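Local coordinates for 3-hydroxyisobutyrate dehydrogenase family protein (Geobacter sulfurreducens, PDB 3PDU), which reduces succinic semialdehyde, probably to gamma-hydroxybutyrate, as an NADP-binding member of the beta-hydroxyacid dehydrogenase family, at residues A[174-179]-A[253-258]; A[46-49]-A[53-56]; A[10-15]-A[126-131]; A[204-209]-A[214-219]. All coordinates share one frame; numbering follows the deposited sequence. Where two conformers were deposited one is given.

Contact 1: residues A[174-179]-A[253-258]; sequences VNMIMG and QPLHGA
L255 and A258, which receive the thioether of M176, follow a turn steadied by Q253 NE2, an amide nitrogen gripped twice. One of its bonds runs to P254 O, 3.0 Å from Q253 NE2 and nearly straight at 166°, and the other to L285 O of the second subunit. The contact itself is wholly apolar. M176 reaches out with CG anti to its backbone N (chi1 176°) and the chain still extended through chi2, SD anti to CA, which carries the sulfur straight off helix 166-194 toward residues 255-258. M176 SD lies 3.5 Å from A258 CB, and M176 CG flanks the same methyl at 3.7 Å. The bend at chi3 then turns the methyl aside, bringing M176 CE to 4.1 Å from L255 CD2, while the sulfur also touches L255 CD1 at 3.9 Å. A long unbranched thioether suits this place because it can fit its bend to a branched leucine, and alanine suits the first turn of helix 256-270 because a single methyl lets the sulfur come close. With an alanine in place of M176, the methyl of A258 and both branches of L255 would probably lose their partner and a gap would open in the interior. M176 also rests on A244 of helix 234-251 and on G188 of the second subunit, so the contact sits where helices 166-194, 234-251 and 256-270 meet the second subunit.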
# COMPACT_ATOMS: atom_id res chain seq x y z
N VAL A 174 14.38 -5.11 13.28
CA VAL A 174 13.80 -6.38 13.71
C VAL A 174 12.28 -6.30 13.86
O VAL A 174 11.55 -7.16 13.37
CB VAL A 174 14.43 -6.86 15.03
CG1 VAL A 174 13.67 -8.07 15.59
CG2 VAL A 174 15.91 -7.20 14.81
N ASN A 175 11.79 -5.25 14.53
CA ASN A 175 10.34 -5.15 14.72
C ASN A 175 9.54 -4.77 13.47
O ASN A 175 8.35 -5.08 13.38
CB ASN A 175 9.97 -4.23 15.89
CG ASN A 175 9.86 -5.00 17.19
OD1 ASN A 175 10.49 -6.04 17.34
ND2 ASN A 175 9.06 -4.49 18.12
N MET A 176 10.19 -4.10 12.52
CA MET A 176 9.54 -3.80 11.26
C MET A 176 9.24 -5.10 10.53
O MET A 176 8.17 -5.28 9.96
CB MET A 176 10.43 -2.92 10.37
CG MET A 176 9.82 -2.66 9.01
SD MET A 176 10.83 -1.55 8.00
CE MET A 176 12.19 -2.64 7.59
N ILE A 177 10.22 -6.01 10.54
CA ILE A 177 9.99 -7.35 10.01
C ILE A 177 8.83 -8.02 10.77
O ILE A 177 7.92 -8.57 10.17
CB ILE A 177 11.27 -8.21 10.06
CG1 ILE A 177 12.36 -7.58 9.19
CG2 ILE A 177 10.98 -9.63 9.57
CD1 ILE A 177 13.71 -8.29 9.24
N MET A 178 8.86 -7.96 12.10
CA MET A 178 7.81 -8.63 12.89
C MET A 178 6.40 -8.10 12.58
O MET A 178 5.43 -8.87 12.51
CB MET A 178 8.11 -8.49 14.39
CG MET A 178 7.23 -9.34 15.28
SD MET A 178 7.73 -9.15 17.02
CE MET A 178 7.11 -7.50 17.35
N GLY A 179 6.27 -6.79 12.41
CA GLY A 179 4.97 -6.20 12.13
C GLY A 179 4.42 -6.67 10.80
O GLY A 179 3.24 -6.99 10.68
N GLN A 253 15.35 5.62 2.54
CA GLN A 253 15.02 4.23 2.24
C GLN A 253 13.51 4.04 2.12
O GLN A 253 12.81 4.08 3.12
CB GLN A 253 15.53 3.32 3.36
CG GLN A 253 15.08 1.87 3.21
CD GLN A 253 15.70 1.22 1.99
OE1 GLN A 253 16.91 1.19 1.86
NE2 GLN A 253 14.86 0.70 1.09
N PRO A 254 13.00 3.82 0.90
CA PRO A 254 11.56 3.58 0.73
C PRO A 254 11.15 2.26 1.36
O PRO A 254 11.91 1.29 1.29
CB PRO A 254 11.39 3.50 -0.79
CG PRO A 254 12.63 4.16 -1.36
CD PRO A 254 13.72 3.82 -0.38
N LEU A 255 9.96 2.21 1.95
CA LEU A 255 9.49 1.00 2.62
C LEU A 255 7.99 0.79 2.35
O LEU A 255 7.16 0.98 3.24
CB LEU A 255 9.74 1.11 4.13
CG LEU A 255 11.19 1.28 4.59
CD1 LEU A 255 11.27 1.82 6.02
CD2 LEU A 255 11.96 -0.05 4.46
N HIS A 256 7.64 0.43 1.13
CA HIS A 256 6.23 0.23 0.79
C HIS A 256 5.53 -0.76 1.73
O HIS A 256 4.40 -0.52 2.18
CB HIS A 256 6.08 -0.22 -0.66
CG HIS A 256 6.13 0.90 -1.65
ND1 HIS A 256 5.06 1.74 -1.88
CD2 HIS A 256 7.12 1.34 -2.46
CE1 HIS A 256 5.39 2.64 -2.79
NE2 HIS A 256 6.63 2.42 -3.17
N GLY A 257 6.18 -1.88 2.00
CA GLY A 257 5.58 -2.92 2.83
C GLY A 257 5.34 -2.47 4.26
O GLY A 257 4.27 -2.70 4.84
N ALA A 258 6.35 -1.83 4.84
CA ALA A 258 6.27 -1.33 6.20
C ALA A 258 5.22 -0.24 6.34
O ALA A 258 4.46 -0.21 7.30
CB ALA A 258 7.63 -0.82 6.66

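Contact 2: residues A[46-49]-A[53-56]; sequences RQAS and EVCA
E53 holds CG anti to its backbone N (chi1 -178°) and stays extended beyond it, which lays its carboxylate across A48 and up to the backbone of S49. R46 does the complementary thing: its chain bends at chi3 (24°), folding the guanidinium back toward the same acid. The firm bond is from S49 N to E53 OE1, 2.8 Å long and nearly straight at 169°, although the amide meets that oxygen from well above the carboxylate plane. E53 OE2 faces R46 instead, 3.8 Å from R46 NH2 at the edge of the guanidinium and near its plane, a long salt bridge that probably adds only a modest attraction. A glutamate is apt here because its two oxygens serve a backbone amide and a positive charge at once. Beneath the acid lies A48, whose CB is 3.5 Å from E53 CD; a methyl is small enough to let the carboxylate pass. The same A48 CB meets V54 CG2 at 3.6 Å, and this pair faces inward over T28 of the neighbouring strand. If E53 were a leucine, S49 N would probably be left without this acceptor and R46 without this nearby negative charge. S50, just before helix 51-57, bonds through OG to E53 N, tightening the same turn. The whole joins edge strand 46-47 to the helix leading back across the sheet to strand 60-63, the crossover that links the two halves of the parallel sheet in a Rossmann-type dinucleotide-binding domain.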
# COMPACT_ATOMS: atom_id res chain seq x y z
N ARG A 46 12.84 -1.30 46.93
CA ARG A 46 12.48 -0.04 47.61
C ARG A 46 11.75 0.87 46.63
O ARG A 46 12.13 0.95 45.47
CB ARG A 46 13.72 0.69 48.08
CG ARG A 46 14.31 0.23 49.40
CD ARG A 46 15.42 1.17 49.83
NE ARG A 46 15.26 2.49 49.23
CZ ARG A 46 14.56 3.49 49.76
NH1 ARG A 46 13.94 3.32 50.92
NH2 ARG A 46 14.47 4.65 49.13
N GLN A 47 10.73 1.58 47.09
CA GLN A 47 10.02 2.52 46.23
C GLN A 47 10.64 3.91 46.34
O GLN A 47 10.95 4.36 47.45
CB GLN A 47 8.54 2.59 46.59
CG GLN A 47 7.71 3.46 45.64
CD GLN A 47 6.25 3.46 46.01
OE1 GLN A 47 5.84 2.79 46.96
NE2 GLN A 47 5.45 4.21 45.25
N ALA A 48 10.81 4.59 45.21
CA ALA A 48 11.29 5.98 45.21
C ALA A 48 10.23 6.93 44.67
O ALA A 48 9.29 6.50 44.01
CB ALA A 48 12.58 6.10 44.38
N SER A 49 10.39 8.22 44.92
CA SER A 49 9.39 9.22 44.56
C SER A 49 9.57 9.85 43.18
O SER A 49 8.65 10.48 42.67
CB SER A 49 9.34 10.33 45.62
OG SER A 49 8.90 9.81 46.86
N GLU A 53 15.37 10.90 42.12
CA GLU A 53 15.75 10.22 43.35
C GLU A 53 16.44 8.89 43.07
O GLU A 53 17.42 8.53 43.72
CB GLU A 53 14.54 10.00 44.27
CG GLU A 53 14.91 9.33 45.59
CD GLU A 53 13.71 8.80 46.36
OE1 GLU A 53 12.60 9.36 46.22
OE2 GLU A 53 13.87 7.81 47.12
N VAL A 54 15.93 8.16 42.09
CA VAL A 54 16.54 6.88 41.74
C VAL A 54 17.96 7.07 41.22
O VAL A 54 18.90 6.39 41.65
CB VAL A 54 15.70 6.13 40.70
CG1 VAL A 54 16.41 4.85 40.25
CG2 VAL A 54 14.30 5.81 41.26
N CYS A 55 18.13 8.00 40.28
CA CYS A 55 19.42 8.15 39.59
C CYS A 55 20.50 8.80 40.47
O CYS A 55 21.70 8.64 40.22
CB CYS A 55 19.25 8.92 38.28
SG CYS A 55 18.31 7.99 37.04
N ALA A 56 20.07 9.53 41.49
CA ALA A 56 21.00 10.09 42.46
C ALA A 56 21.53 8.99 43.39
O ALA A 56 22.65 9.06 43.88
CB ALA A 56 20.32 11.19 43.28

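Contact 3: residues A[10-15]-A[126-131]; sequences GIMGGP and KPAEDG. With NAP (NADP nicotinamide-adenine-dinucleotide phosphate), chain I.
M12 and A128 meet through the bent end of the methionine: the sulfur and terminal methyl both come up against the alanine methyl, M12 CE lying 3.8 Å from A128 CB. M12 is folded at every torsion, chi1 -65° with CG beside its backbone N, and further bends at chi2 and chi3 curl the thioether over the nicotinamide of NADP instead of letting it run on outward. M12 SD stands above the carboxamide end, 3.3 Å from C7N of NADP, and M12 CE is 3.5 Å from C4N of NADP, the carbon that carries hydride in such cofactors. The soft, flexible thioether is well suited to lie between a helix and a flat ring; its presence on this side is consistent with hydride transfer at the opposite face. The backbone here belongs to the glycine-rich turn of a Rossmann fold, G8, G10 and G13 fitting GxGxxG. A side chain on G10 would run into the cofactor, while the amides of the turn grip its phosphates: I11 N gives a nearly straight bond to O2A of NADP at 3.0 Å, and M12 N one to O2N of NADP at 2.9 Å. One turn further on, P15 sets its ring obliquely against E129, with P15 CB 3.8 Å from E129 CG and also close to the backbone at A128. The rigid proline ring thus seats the N-terminal part of helix 13-23 on helix 125-130. E129 gives only its aliphatic part to this packing, for its carboxylate is engaged in a salt bridge with K125.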
# COMPACT_ATOMS: atom_id res chain seq x y z
N GLY A 10 5.91 -1.59 33.55
CA GLY A 10 4.80 -1.96 32.69
C GLY A 10 4.80 -3.45 32.45
O GLY A 10 5.31 -4.23 33.27
N ILE A 11 4.22 -3.86 31.33
CA ILE A 11 4.15 -5.27 30.96
C ILE A 11 5.53 -5.89 30.93
O ILE A 11 5.71 -7.02 31.40
CB ILE A 11 3.44 -5.45 29.60
CG1 ILE A 11 1.94 -5.15 29.78
CG2 ILE A 11 3.65 -6.86 29.06
CD1 ILE A 11 1.21 -4.94 28.48
N MET A 12 6.51 -5.16 30.39
CA MET A 12 7.89 -5.64 30.32
C MET A 12 8.67 -5.30 31.60
O MET A 12 9.37 -6.15 32.16
CB MET A 12 8.62 -5.04 29.11
CG MET A 12 8.06 -5.47 27.74
SD MET A 12 8.34 -7.22 27.42
CE MET A 12 10.10 -7.23 27.05
N GLY A 13 8.55 -4.06 32.05
CA GLY A 13 9.35 -3.57 33.17
C GLY A 13 9.06 -4.25 34.50
O GLY A 13 9.96 -4.42 35.32
N GLY A 14 7.80 -4.61 34.72
CA GLY A 14 7.43 -5.32 35.94
C GLY A 14 8.23 -6.61 36.09
O GLY A 14 8.94 -6.79 37.08
N PRO A 15 8.10 -7.53 35.12
CA PRO A 15 8.81 -8.81 35.17
C PRO A 15 10.33 -8.64 35.17
O PRO A 15 11.03 -9.41 35.82
CB PRO A 15 8.38 -9.51 33.87
CG PRO A 15 7.14 -8.83 33.43
CD PRO A 15 7.10 -7.46 34.04
N LYS A 126 6.42 -13.14 27.98
CA LYS A 126 6.94 -14.38 28.57
C LYS A 126 8.48 -14.39 28.69
O LYS A 126 9.01 -14.73 29.74
CB LYS A 126 6.43 -15.61 27.81
CG LYS A 126 7.04 -16.92 28.31
CD LYS A 126 6.28 -18.13 27.79
CE LYS A 126 7.10 -19.41 27.98
NZ LYS A 126 7.44 -19.66 29.41
N PRO A 127 9.19 -14.04 27.60
CA PRO A 127 10.65 -13.89 27.72
C PRO A 127 11.09 -12.90 28.81
O PRO A 127 12.10 -13.15 29.47
CB PRO A 127 11.07 -13.40 26.32
CG PRO A 127 10.04 -14.02 25.40
CD PRO A 127 8.73 -13.97 26.20
N ALA A 128 10.36 -11.81 29.00
CA ALA A 128 10.69 -10.87 30.06
C ALA A 128 10.57 -11.58 31.41
O ALA A 128 11.47 -11.49 32.24
CB ALA A 128 9.80 -9.65 30.01
N GLU A 129 9.47 -12.30 31.60
CA GLU A 129 9.25 -13.05 32.83
C GLU A 129 10.34 -14.10 33.06
O GLU A 129 10.86 -14.24 34.17
CB GLU A 129 7.88 -13.74 32.82
CG GLU A 129 6.70 -12.80 32.99
CD GLU A 129 5.37 -13.42 32.57
OE1 GLU A 129 5.37 -14.56 32.05
OE2 GLU A 129 4.33 -12.77 32.76
N ASP A 130 10.69 -14.82 31.99
CA ASP A 130 11.62 -15.94 32.08
C ASP A 130 13.09 -15.52 32.10
O ASP A 130 13.95 -16.34 32.38
CB ASP A 130 11.43 -16.89 30.90
CG ASP A 130 10.09 -17.61 30.91
OD1 ASP A 130 9.37 -17.54 31.92
OD2 ASP A 130 9.75 -18.25 29.89
N GLY A 131 13.37 -14.27 31.75
CA GLY A 131 14.75 -13.82 31.64
C GLY A 131 15.42 -14.29 30.36
O GLY A 131 16.63 -14.52 30.33
PA NAP I . 3.48 -0.75 28.81
O1A NAP I . 2.50 0.03 28.05
O2A NAP I . 2.89 -1.87 29.58
O5B NAP I . 4.35 0.18 29.77
C5B NAP I . 4.81 1.46 29.43
C4B NAP I . 5.54 2.03 30.64
O4B NAP I . 5.93 3.37 30.35
C3B NAP I . 4.66 2.10 31.90
O3B NAP I . 5.50 1.94 33.02
C2B NAP I . 4.15 3.53 31.87
O2B NAP I . 3.84 4.11 33.11
C1B NAP I . 5.37 4.23 31.31
N9A NAP I . 5.07 5.53 30.71
C8A NAP I . 4.35 5.80 29.58
N7A NAP I . 4.35 7.15 29.41
C5A NAP I . 5.06 7.72 30.40
C6A NAP I . 5.38 9.04 30.69
N6A NAP I . 4.95 10.03 29.90
N1A NAP I . 6.13 9.31 31.81
C2A NAP I . 6.58 8.28 32.62
N3A NAP I . 6.26 6.98 32.32
C4A NAP I . 5.51 6.71 31.23
O3 NAP I . 4.56 -1.24 27.73
PN NAP I . 5.61 -2.44 27.68
O1N NAP I . 5.03 -3.51 26.85
O2N NAP I . 6.14 -2.66 29.05
O5D NAP I . 6.72 -1.69 26.78
C5D NAP I . 7.76 -0.91 27.32
C4D NAP I . 8.77 -0.72 26.20
O4D NAP I . 9.29 -1.98 25.82
C3D NAP I . 8.11 -0.15 24.95
O3D NAP I . 9.06 0.66 24.29
C2D NAP I . 7.84 -1.37 24.09
O2D NAP I . 7.77 -1.06 22.71
C1D NAP I . 9.07 -2.19 24.44
N1N NAP I . 8.97 -3.63 24.23
C2N NAP I . 7.83 -4.31 24.54
C3N NAP I . 7.77 -5.70 24.35
C7N NAP I . 6.54 -6.49 24.71
O7N NAP I . 6.40 -7.76 24.16
N7N NAP I . 5.58 -5.99 25.49
C4N NAP I . 8.90 -6.37 23.86
C5N NAP I . 10.07 -5.66 23.58
C6N NAP I . 10.10 -4.29 23.78
P2B NAP I . 2.34 4.04 33.69
O1X NAP I . 2.23 5.24 34.59
O2X NAP I . 1.36 4.10 32.53
O3X NAP I . 2.14 2.76 34.44

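Contact 4: residues A[204-209]-A[214-219]; sequences EVLDAG and PMFKGK
K217 reaches D207 with a chain that starts beside the contact and ends in it. Its CB leaves the helix obliquely to the other segment, and CG, anti to the backbone N (chi1 168°), continues the line outward. The bend comes at chi3 (-67°) and swings the tip over toward the aspartate. K217 CE is the first atom to meet it, 3.6 Å from D207 OD2 and 3.8 Å from D207 OD1, so the methylene lies against both oxygens of the carboxylate. K217 NZ then ends 3.3 Å from D207 OD2 in a salt bridge whose hydrogen bond is weak. Helices 199-208 and 214-225 run in opposite directions here as a helical hairpin of the all-helical C-terminal part, joined by the short turn 209-213. A lysine suits the exposed side, since its long chain can bridge the two helices while its charge probably stays in contact with solvent. On the buried side the two helices are joined by L206 and F216, with L206 CD1 approaching F216 CD2 obliquely at 4.3 Å. Both are bulky and apolar, as their surroundings demand: F216 also packs on M181 and L185 of helix 166-194, and L206 on I177 of the second subunit. F216 is held at its backbone too, where its N bonds to N213 OD1 at the end of the turn.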
# COMPACT_ATOMS: atom_id res chain seq x y z
N GLU A 204 -0.92 -25.83 10.66
CA GLU A 204 -0.17 -27.08 10.63
C GLU A 204 0.69 -27.14 9.36
O GLU A 204 1.83 -27.59 9.39
CB GLU A 204 -1.14 -28.26 10.70
CG GLU A 204 -0.56 -29.58 10.26
CD GLU A 204 -1.62 -30.68 10.22
OE1 GLU A 204 -2.71 -30.47 10.79
OE2 GLU A 204 -1.36 -31.75 9.63
N VAL A 205 0.13 -26.67 8.24
CA VAL A 205 0.90 -26.63 7.00
C VAL A 205 2.07 -25.64 7.11
O VAL A 205 3.19 -25.95 6.69
CB VAL A 205 0.01 -26.29 5.79
CG1 VAL A 205 0.85 -26.00 4.55
CG2 VAL A 205 -0.96 -27.45 5.53
N LEU A 206 1.82 -24.47 7.69
CA LEU A 206 2.90 -23.50 7.90
C LEU A 206 3.99 -24.06 8.82
O LEU A 206 5.18 -23.84 8.59
CB LEU A 206 2.35 -22.20 8.49
CG LEU A 206 1.48 -21.38 7.55
CD1 LEU A 206 0.78 -20.24 8.30
CD2 LEU A 206 2.32 -20.85 6.40
N ASP A 207 3.58 -24.79 9.86
CA ASP A 207 4.55 -25.30 10.83
C ASP A 207 5.39 -26.47 10.30
O ASP A 207 6.37 -26.85 10.92
CB ASP A 207 3.86 -25.71 12.14
CG ASP A 207 4.82 -25.72 13.32
OD1 ASP A 207 5.52 -24.70 13.54
OD2 ASP A 207 4.90 -26.76 14.02
N ALA A 208 5.00 -27.03 9.16
CA ALA A 208 5.72 -28.17 8.59
C ALA A 208 6.70 -27.76 7.49
O ALA A 208 7.47 -28.58 7.00
CB ALA A 208 4.73 -29.21 8.05
N GLY A 209 6.66 -26.49 7.11
CA GLY A 209 7.45 -26.01 5.99
C GLY A 209 8.50 -24.98 6.36
O GLY A 209 8.80 -24.79 7.54
N PRO A 214 8.06 -19.88 15.88
CA PRO A 214 7.27 -19.84 17.11
C PRO A 214 6.19 -18.75 17.15
O PRO A 214 5.13 -18.96 17.73
CB PRO A 214 8.33 -19.58 18.19
CG PRO A 214 9.59 -20.16 17.63
CD PRO A 214 9.51 -19.89 16.14
N MET A 215 6.46 -17.60 16.55
CA MET A 215 5.46 -16.52 16.55
C MET A 215 4.18 -16.94 15.82
O MET A 215 3.08 -16.68 16.30
CB MET A 215 6.03 -15.23 15.95
CG MET A 215 5.01 -14.10 15.81
SD MET A 215 5.71 -12.68 14.93
CE MET A 215 4.31 -12.06 14.01
N PHE A 216 4.33 -17.58 14.66
CA PHE A 216 3.15 -18.09 13.94
C PHE A 216 2.39 -19.11 14.77
O PHE A 216 1.17 -19.11 14.81
CB PHE A 216 3.56 -18.74 12.62
CG PHE A 216 3.80 -17.76 11.51
CD1 PHE A 216 3.80 -16.41 11.75
CD2 PHE A 216 4.03 -18.22 10.22
CE1 PHE A 216 4.03 -15.50 10.72
CE2 PHE A 216 4.26 -17.33 9.19
CZ PHE A 216 4.26 -15.96 9.44
N LYS A 217 3.12 -19.99 15.44
CA LYS A 217 2.47 -21.01 16.27
C LYS A 217 1.64 -20.39 17.40
O LYS A 217 0.48 -20.74 17.60
CB LYS A 217 3.51 -21.99 16.83
CG LYS A 217 2.98 -22.90 17.92
CD LYS A 217 3.95 -24.06 18.19
CE LYS A 217 4.01 -25.01 17.00
NZ LYS A 217 4.95 -26.15 17.22
N GLY A 218 2.24 -19.44 18.12
CA GLY A 218 1.57 -18.80 19.24
C GLY A 218 0.48 -17.82 18.83
O GLY A 218 -0.64 -17.87 19.36
N LYS A 219 0.78 -16.92 17.91
CA LYS A 219 -0.22 -15.93 17.48
C LYS A 219 -1.35 -16.62 16.72
O LYS A 219 -2.50 -16.18 16.77
CB LYS A 219 0.40 -14.81 16.64
CG LYS A 219 1.55 -14.05 17.32
CD LYS A 219 1.16 -13.54 18.73
CE LYS A 219 2.29 -12.67 19.34
NZ LYS A 219 1.93 -12.19 20.72

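In the fold
Contacts 2 and 3 belong to the nucleotide-binding domain, contacts 1 and 4 to the helical C-terminal part. Contact 1 is fully buried and purely apolar; the other three are partly buried. Contacts 2 and 4 both place an acid-base pair outside and an apolar pair beneath, but contact 2 has a long salt bridge backed by a short, straight bond to a backbone amide, whereas contact 4 has a salt bridge whose hydrogen bond is weak. Contact 3 alone holds cofactor, combining amide-phosphate bonds with helix packing. Helix 166-194 carries one segment of contact 1 and packs against contact 4, where M178 meets M215 in the conformer given. Both meet the second subunit; contacts 2 and 3 touch no other chain.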